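Local coordinates for protein SusD homolog (Bacteroides thetaiotaomicron, PDB 3SGH) that probably binds glycans at the outer membrane as a SusD-like lipoprotein, handing them on for import, at residues A[362-374]-A[385-397]. Residues are numbered along the deposited sequence; the frame is centred on the assembly and turned at random.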
loop_
_atom_site.group_PDB
_atom_site.type_symbol
_atom_site.label_atom_id
_atom_site.label_comp_id
_atom_site.label_asym_id
_atom_site.label_seq_id
_atom_site.Cartn_x
_atom_site.Cartn_y
_atom_site.Cartn_z
ATOM N N ASP A 362 7.217 8.786 25.640
ATOM C CA ASP A 362 8.492 8.208 25.975
ATOM C C ASP A 362 9.110 7.534 24.748
ATOM O O ASP A 362 10.317 7.592 24.552
ATOM C CB ASP A 362 8.364 7.243 27.170
ATOM C CG ASP A 362 8.131 7.968 28.519
ATOM O OD1 ASP A 362 8.085 9.236 28.606
ATOM O OD2 ASP A 362 7.978 7.224 29.514
ATOM N N TYR A 363 8.274 6.957 23.878
ATOM C CA TYR A 363 8.761 6.454 22.591
ATOM C C TYR A 363 9.446 7.546 21.772
ATOM O O TYR A 363 10.519 7.336 21.197
ATOM C CB TYR A 363 7.572 5.881 21.783
ATOM C CG TYR A 363 7.930 5.138 20.525
ATOM C CD1 TYR A 363 8.394 3.825 20.578
ATOM C CD2 TYR A 363 7.794 5.721 19.272
ATOM C CE1 TYR A 363 8.727 3.149 19.414
ATOM C CE2 TYR A 363 8.091 5.041 18.126
ATOM C CZ TYR A 363 8.563 3.774 18.184
ATOM O OH TYR A 363 8.847 3.137 16.986
ATOM N N LEU A 364 8.822 8.716 21.691
ATOM C CA LEU A 364 9.326 9.791 20.871
ATOM C C LEU A 364 10.580 10.429 21.464
ATOM O O LEU A 364 11.231 11.254 20.787
ATOM C CB LEU A 364 8.244 10.870 20.676
ATOM C CG LEU A 364 7.176 10.529 19.621
ATOM C CD1 LEU A 364 5.995 11.521 19.655
ATOM C CD2 LEU A 364 7.803 10.544 18.250
ATOM N N ALA A 365 10.854 10.123 22.724
ATOM C CA ALA A 365 12.051 10.597 23.426
ATOM C C ALA A 365 13.215 9.607 23.291
ATOM O O ALA A 365 14.313 9.860 23.841
ATOM C CB ALA A 365 11.746 10.818 24.916
ATOM N N ASP A 366 13.005 8.503 22.584
ATOM C CA ASP A 366 14.031 7.466 22.462
ATOM C C ASP A 366 15.081 7.839 21.422
ATOM O O ASP A 366 14.838 7.770 20.221
ATOM C CB ASP A 366 13.397 6.113 22.127
ATOM C CG ASP A 366 14.397 4.976 22.132
ATOM O OD1 ASP A 366 15.595 5.190 21.850
ATOM O OD2 ASP A 366 13.973 3.816 22.371
ATOM N N ALA A 367 16.262 8.240 21.893
ATOM C CA ALA A 367 17.355 8.624 21.009
ATOM C C ALA A 367 18.391 7.502 20.764
ATOM O O ALA A 367 19.336 7.707 20.022
ATOM C CB ALA A 367 18.081 9.862 21.599
ATOM N N THR A 368 18.191 6.327 21.349
ATOM C CA THR A 368 19.264 5.317 21.407
ATOM C C THR A 368 18.934 4.025 20.624
ATOM O O THR A 368 19.830 3.393 20.016
ATOM C CB THR A 368 19.624 4.976 22.869
ATOM O OG1 THR A 368 18.479 4.519 23.589
ATOM C CG2 THR A 368 20.205 6.167 23.633
ATOM N N SER A 369 17.669 3.620 20.663
ATOM C CA SER A 369 17.275 2.350 20.119
ATOM C C SER A 369 17.368 2.330 18.592
ATOM O O SER A 369 16.966 3.282 17.934
ATOM C CB SER A 369 15.844 1.981 20.551
ATOM O OG SER A 369 15.716 1.865 21.953
ATOM N N ILE A 370 17.890 1.241 18.041
ATOM C CA ILE A 370 18.015 1.135 16.581
ATOM C C ILE A 370 17.290 -0.095 16.062
ATOM O O ILE A 370 16.981 -1.015 16.826
ATOM C CB ILE A 370 19.490 1.115 16.153
ATOM C CG1 ILE A 370 20.219 -0.098 16.715
ATOM C CG2 ILE A 370 20.158 2.476 16.601
ATOM C CD1 ILE A 370 21.726 -0.091 16.448
ATOM N N PRO A 371 16.992 -0.118 14.765
ATOM C CA PRO A 371 16.249 -1.249 14.219
ATOM C C PRO A 371 16.998 -2.567 14.456
ATOM O O PRO A 371 18.219 -2.633 14.389
ATOM C CB PRO A 371 16.076 -0.856 12.734
ATOM C CG PRO A 371 16.156 0.644 12.753
ATOM C CD PRO A 371 17.125 0.986 13.788
ATOM N N GLY A 372 16.252 -3.600 14.816
ATOM C CA GLY A 372 16.813 -4.882 15.227
ATOM C C GLY A 372 17.262 -5.747 14.073
ATOM O O GLY A 372 16.726 -5.671 12.948
ATOM N N ASN A 373 18.252 -6.577 14.349
ATOM C CA ASN A 373 18.642 -7.594 13.385
ATOM C C ASN A 373 17.658 -8.735 13.505
ATOM O O ASN A 373 16.949 -8.832 14.507
ATOM C CB ASN A 373 20.062 -8.072 13.677
ATOM C CG ASN A 373 21.055 -6.972 13.534
ATOM O OD1 ASN A 373 20.922 -6.140 12.664
ATOM N ND2 ASN A 373 22.066 -6.963 14.394
ATOM N N TYR A 374 17.633 -9.604 12.504
ATOM C CA TYR A 374 16.710 -10.707 12.501
ATOM C C TYR A 374 17.462 -12.003 12.699
ATOM O O TYR A 374 18.458 -12.224 12.025
ATOM C CB TYR A 374 16.021 -10.773 11.142
ATOM C CG TYR A 374 15.142 -11.986 11.014
ATOM C CD1 TYR A 374 13.977 -12.104 11.759
ATOM C CD2 TYR A 374 15.456 -12.998 10.123
ATOM C CE1 TYR A 374 13.181 -13.225 11.653
ATOM C CE2 TYR A 374 14.646 -14.123 9.996
ATOM C CZ TYR A 374 13.504 -14.221 10.767
ATOM O OH TYR A 374 12.703 -15.326 10.661
ATOM N N ASN A 385 18.469 -17.657 7.152
ATOM C CA ASN A 385 17.489 -16.597 7.109
ATOM C C ASN A 385 17.882 -15.370 7.912
ATOM O O ASN A 385 17.224 -14.334 7.798
ATOM C CB ASN A 385 16.120 -17.118 7.594
ATOM C CG ASN A 385 15.554 -18.131 6.658
ATOM O OD1 ASN A 385 15.687 -17.980 5.438
ATOM N ND2 ASN A 385 14.898 -19.124 7.180
ATOM N N ASN A 386 18.949 -15.470 8.714
ATOM C CA ASN A 386 19.329 -14.359 9.566
ATOM C C ASN A 386 19.709 -13.134 8.717
ATOM O O ASN A 386 20.238 -13.261 7.635
ATOM C CB ASN A 386 20.503 -14.728 10.479
ATOM C CG ASN A 386 20.172 -15.776 11.535
ATOM O OD1 ASN A 386 19.052 -16.295 11.644
ATOM N ND2 ASN A 386 21.170 -16.058 12.362
ATOM N N TYR A 387 19.439 -11.934 9.224
ATOM C CA TYR A 387 19.661 -10.727 8.448
ATOM C C TYR A 387 20.090 -9.549 9.319
ATOM O O TYR A 387 19.489 -9.277 10.353
ATOM C CB TYR A 387 18.427 -10.403 7.582
ATOM C CG TYR A 387 18.689 -9.396 6.463
ATOM C CD1 TYR A 387 19.253 -9.778 5.248
ATOM C CD2 TYR A 387 18.369 -8.058 6.638
ATOM C CE1 TYR A 387 19.509 -8.831 4.249
ATOM C CE2 TYR A 387 18.603 -7.130 5.648
ATOM C CZ TYR A 387 19.170 -7.514 4.471
ATOM O OH TYR A 387 19.384 -6.546 3.533
ATOM N N THR A 388 21.152 -8.877 8.893
ATOM C CA THR A 388 21.630 -7.658 9.548
ATOM C C THR A 388 20.858 -6.453 9.019
ATOM O O THR A 388 20.860 -6.162 7.811
ATOM C CB THR A 388 23.149 -7.458 9.338
ATOM O OG1 THR A 388 23.890 -8.630 9.747
ATOM C CG2 THR A 388 23.604 -6.219 10.106
ATOM N N ASN A 389 20.163 -5.769 9.911
ATOM C CA ASN A 389 19.366 -4.604 9.511
ATOM C C ASN A 389 20.279 -3.521 8.971
ATOM O O ASN A 389 21.298 -3.177 9.599
ATOM C CB ASN A 389 18.547 -4.101 10.702
ATOM C CG ASN A 389 17.365 -3.323 10.297
ATOM O OD1 ASN A 389 17.465 -2.401 9.483
ATOM N ND2 ASN A 389 16.203 -3.657 10.880
ATOM N N GLN A 390 19.939 -2.976 7.805
ATOM C CA GLN A 390 20.812 -2.007 7.225
ATOM C C GLN A 390 20.452 -0.611 7.688
ATOM O O GLN A 390 21.207 0.305 7.401
ATOM C CB GLN A 390 20.849 -2.127 5.707
ATOM C CG GLN A 390 21.429 -3.473 5.268
ATOM C CD GLN A 390 21.742 -3.541 3.767
ATOM O OE1 GLN A 390 21.500 -2.586 3.012
ATOM N NE2 GLN A 390 22.289 -4.679 3.337
ATOM N N SER A 391 19.369 -0.471 8.463
ATOM C CA SER A 391 19.034 0.817 9.071
ATOM C C SER A 391 19.570 1.003 10.487
ATOM O O SER A 391 19.552 0.071 11.309
ATOM C CB SER A 391 17.515 0.989 9.092
ATOM O OG SER A 391 17.134 2.281 9.510
ATOM N N SER A 392 20.011 2.222 10.794
ATOM C CA SER A 392 20.433 2.565 12.139
ATOM C C SER A 392 19.612 3.718 12.680
ATOM O O SER A 392 19.992 4.331 13.712
ATOM C CB SER A 392 21.911 2.934 12.110
ATOM O OG SER A 392 22.199 3.870 11.071
ATOM N N ILE A 393 18.492 4.009 12.002
ATOM C CA ILE A 393 17.714 5.214 12.290
ATOM C C ILE A 393 17.018 5.120 13.645
ATOM O O ILE A 393 16.347 4.136 13.964
ATOM C CB ILE A 393 16.742 5.576 11.110
ATOM C CG1 ILE A 393 16.433 7.074 11.047
ATOM C CG2 ILE A 393 15.467 4.739 11.147
ATOM C CD1 ILE A 393 17.675 7.997 10.667
ATOM N N THR A 394 17.170 6.164 14.453
ATOM C CA THR A 394 16.569 6.222 15.762
ATOM C C THR A 394 15.256 6.986 15.708
ATOM O O THR A 394 14.947 7.632 14.717
ATOM C CB THR A 394 17.547 6.913 16.767
ATOM O OG1 THR A 394 17.895 8.212 16.272
ATOM C CG2 THR A 394 18.807 6.063 16.945
ATOM N N ILE A 395 14.482 6.935 16.787
ATOM C CA ILE A 395 13.135 7.499 16.788
ATOM C C ILE A 395 13.047 8.997 17.027
ATOM O O ILE A 395 12.377 9.721 16.276
ATOM C CB ILE A 395 12.274 6.814 17.869
ATOM C CG1 ILE A 395 12.193 5.276 17.638
ATOM C CG2 ILE A 395 10.834 7.467 17.944
ATOM C CD1 ILE A 395 11.937 4.498 18.924
ATOM N N LYS A 396 13.723 9.473 18.078
ATOM C CA LYS A 396 13.641 10.894 18.457
ATOM C C LYS A 396 14.047 11.791 17.305
ATOM O O LYS A 396 15.091 11.583 16.680
ATOM C CB LYS A 396 14.538 11.210 19.662
ATOM C CG LYS A 396 14.476 12.667 20.180
ATOM C CD LYS A 396 15.868 13.150 20.600
ATOM C CE LYS A 396 15.831 14.247 21.667
ATOM N NZ LYS A 396 14.890 15.376 21.359
ATOM N N TRP A 397 13.225 12.790 17.041
ATOM C CA TRP A 397 13.503 13.780 16.019
ATOM C C TRP A 397 14.762 14.577 16.360
ATOM O O TRP A 397 14.950 14.997 17.507
ATOM C CB TRP A 397 12.349 14.743 15.834
ATOM C CG TRP A 397 12.573 15.587 14.631
ATOM C CD1 TRP A 397 13.103 16.843 14.591
ATOM C CD2 TRP A 397 12.339 15.206 13.278
ATOM N NE1 TRP A 397 13.192 17.269 13.293
ATOM C CE2 TRP A 397 12.724 16.277 12.470
ATOM C CE3 TRP A 397 11.818 14.063 12.671
ATOM C CZ2 TRP A 397 12.622 16.231 11.099
ATOM C CZ3 TRP A 397 11.716 14.027 11.320
ATOM C CH2 TRP A 397 12.115 15.093 10.544
HETATM O O HOH W 1 10.648 13.023 18.704
HETATM O O HOH W 2 15.349 5.225 18.776
#
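Ile395 points its branched side chain at the ring of Tyr363, crossing it at about a right angle, and CD1 sits over one face toward the rim, 3.7 Å from the ring centroid, as a CH-pi contact. With its CG1 branch anti to the carbonyl carbon (chi1 -58°), the isoleucine sets CD1 on the ring while CG2 lies against Tyr363 O and the CD2-CE2 side of the same ring, with Leu364 nearby; the phenol reaches on to Gln413 of helix 403-417. Farther along, Pro371, which has no backbone N-H to satisfy, packs its CB against the amide of Asn389 and its CG against Ser391, its CD 3.2 Å from Ile393 O.

Hydrogen bonds join the two segments at intervals. Lys396 N reaches Asp366 O (3.0 Å) from well above the carbonyl plane, and a water accepts from Ile395 N while lying within reach of Asp366 O and Ser369 O. Asn389 serves twice: its ND2 gives a bond to Gly372 O (2.9 Å) that stays in the amide plane, and its OD1 takes Ser391 N in an Asx turn. Asn373 OD1 in turn accepts Asn389 N at 2.9 Å, so two asparagine amides stand in for backbone pairing. At the far end, Tyr374 N and Tyr387 O form a nearly straight bond (178°), and Tyr387 N returns one to Tyr374 O.

Asp366 shapes the turn itself: OD1 accepts Thr368 N and Ser369 N, an Asx motif, while the syn lone pair of OD2 meets Ser369 OG at 2.6 Å. An alanine here would be likely to leave those two backbone N-H groups and the serine hydroxyl without their acceptor, freeing the 366-369 turn to change shape.

Together the two segments make an irregular antiparallel loop pair, with a single bridge at Tyr374 and Tyr387, joining helix 360-364 to helix 403-417 in this helix-rich SusD-like fold, an alpha-alpha superhelix.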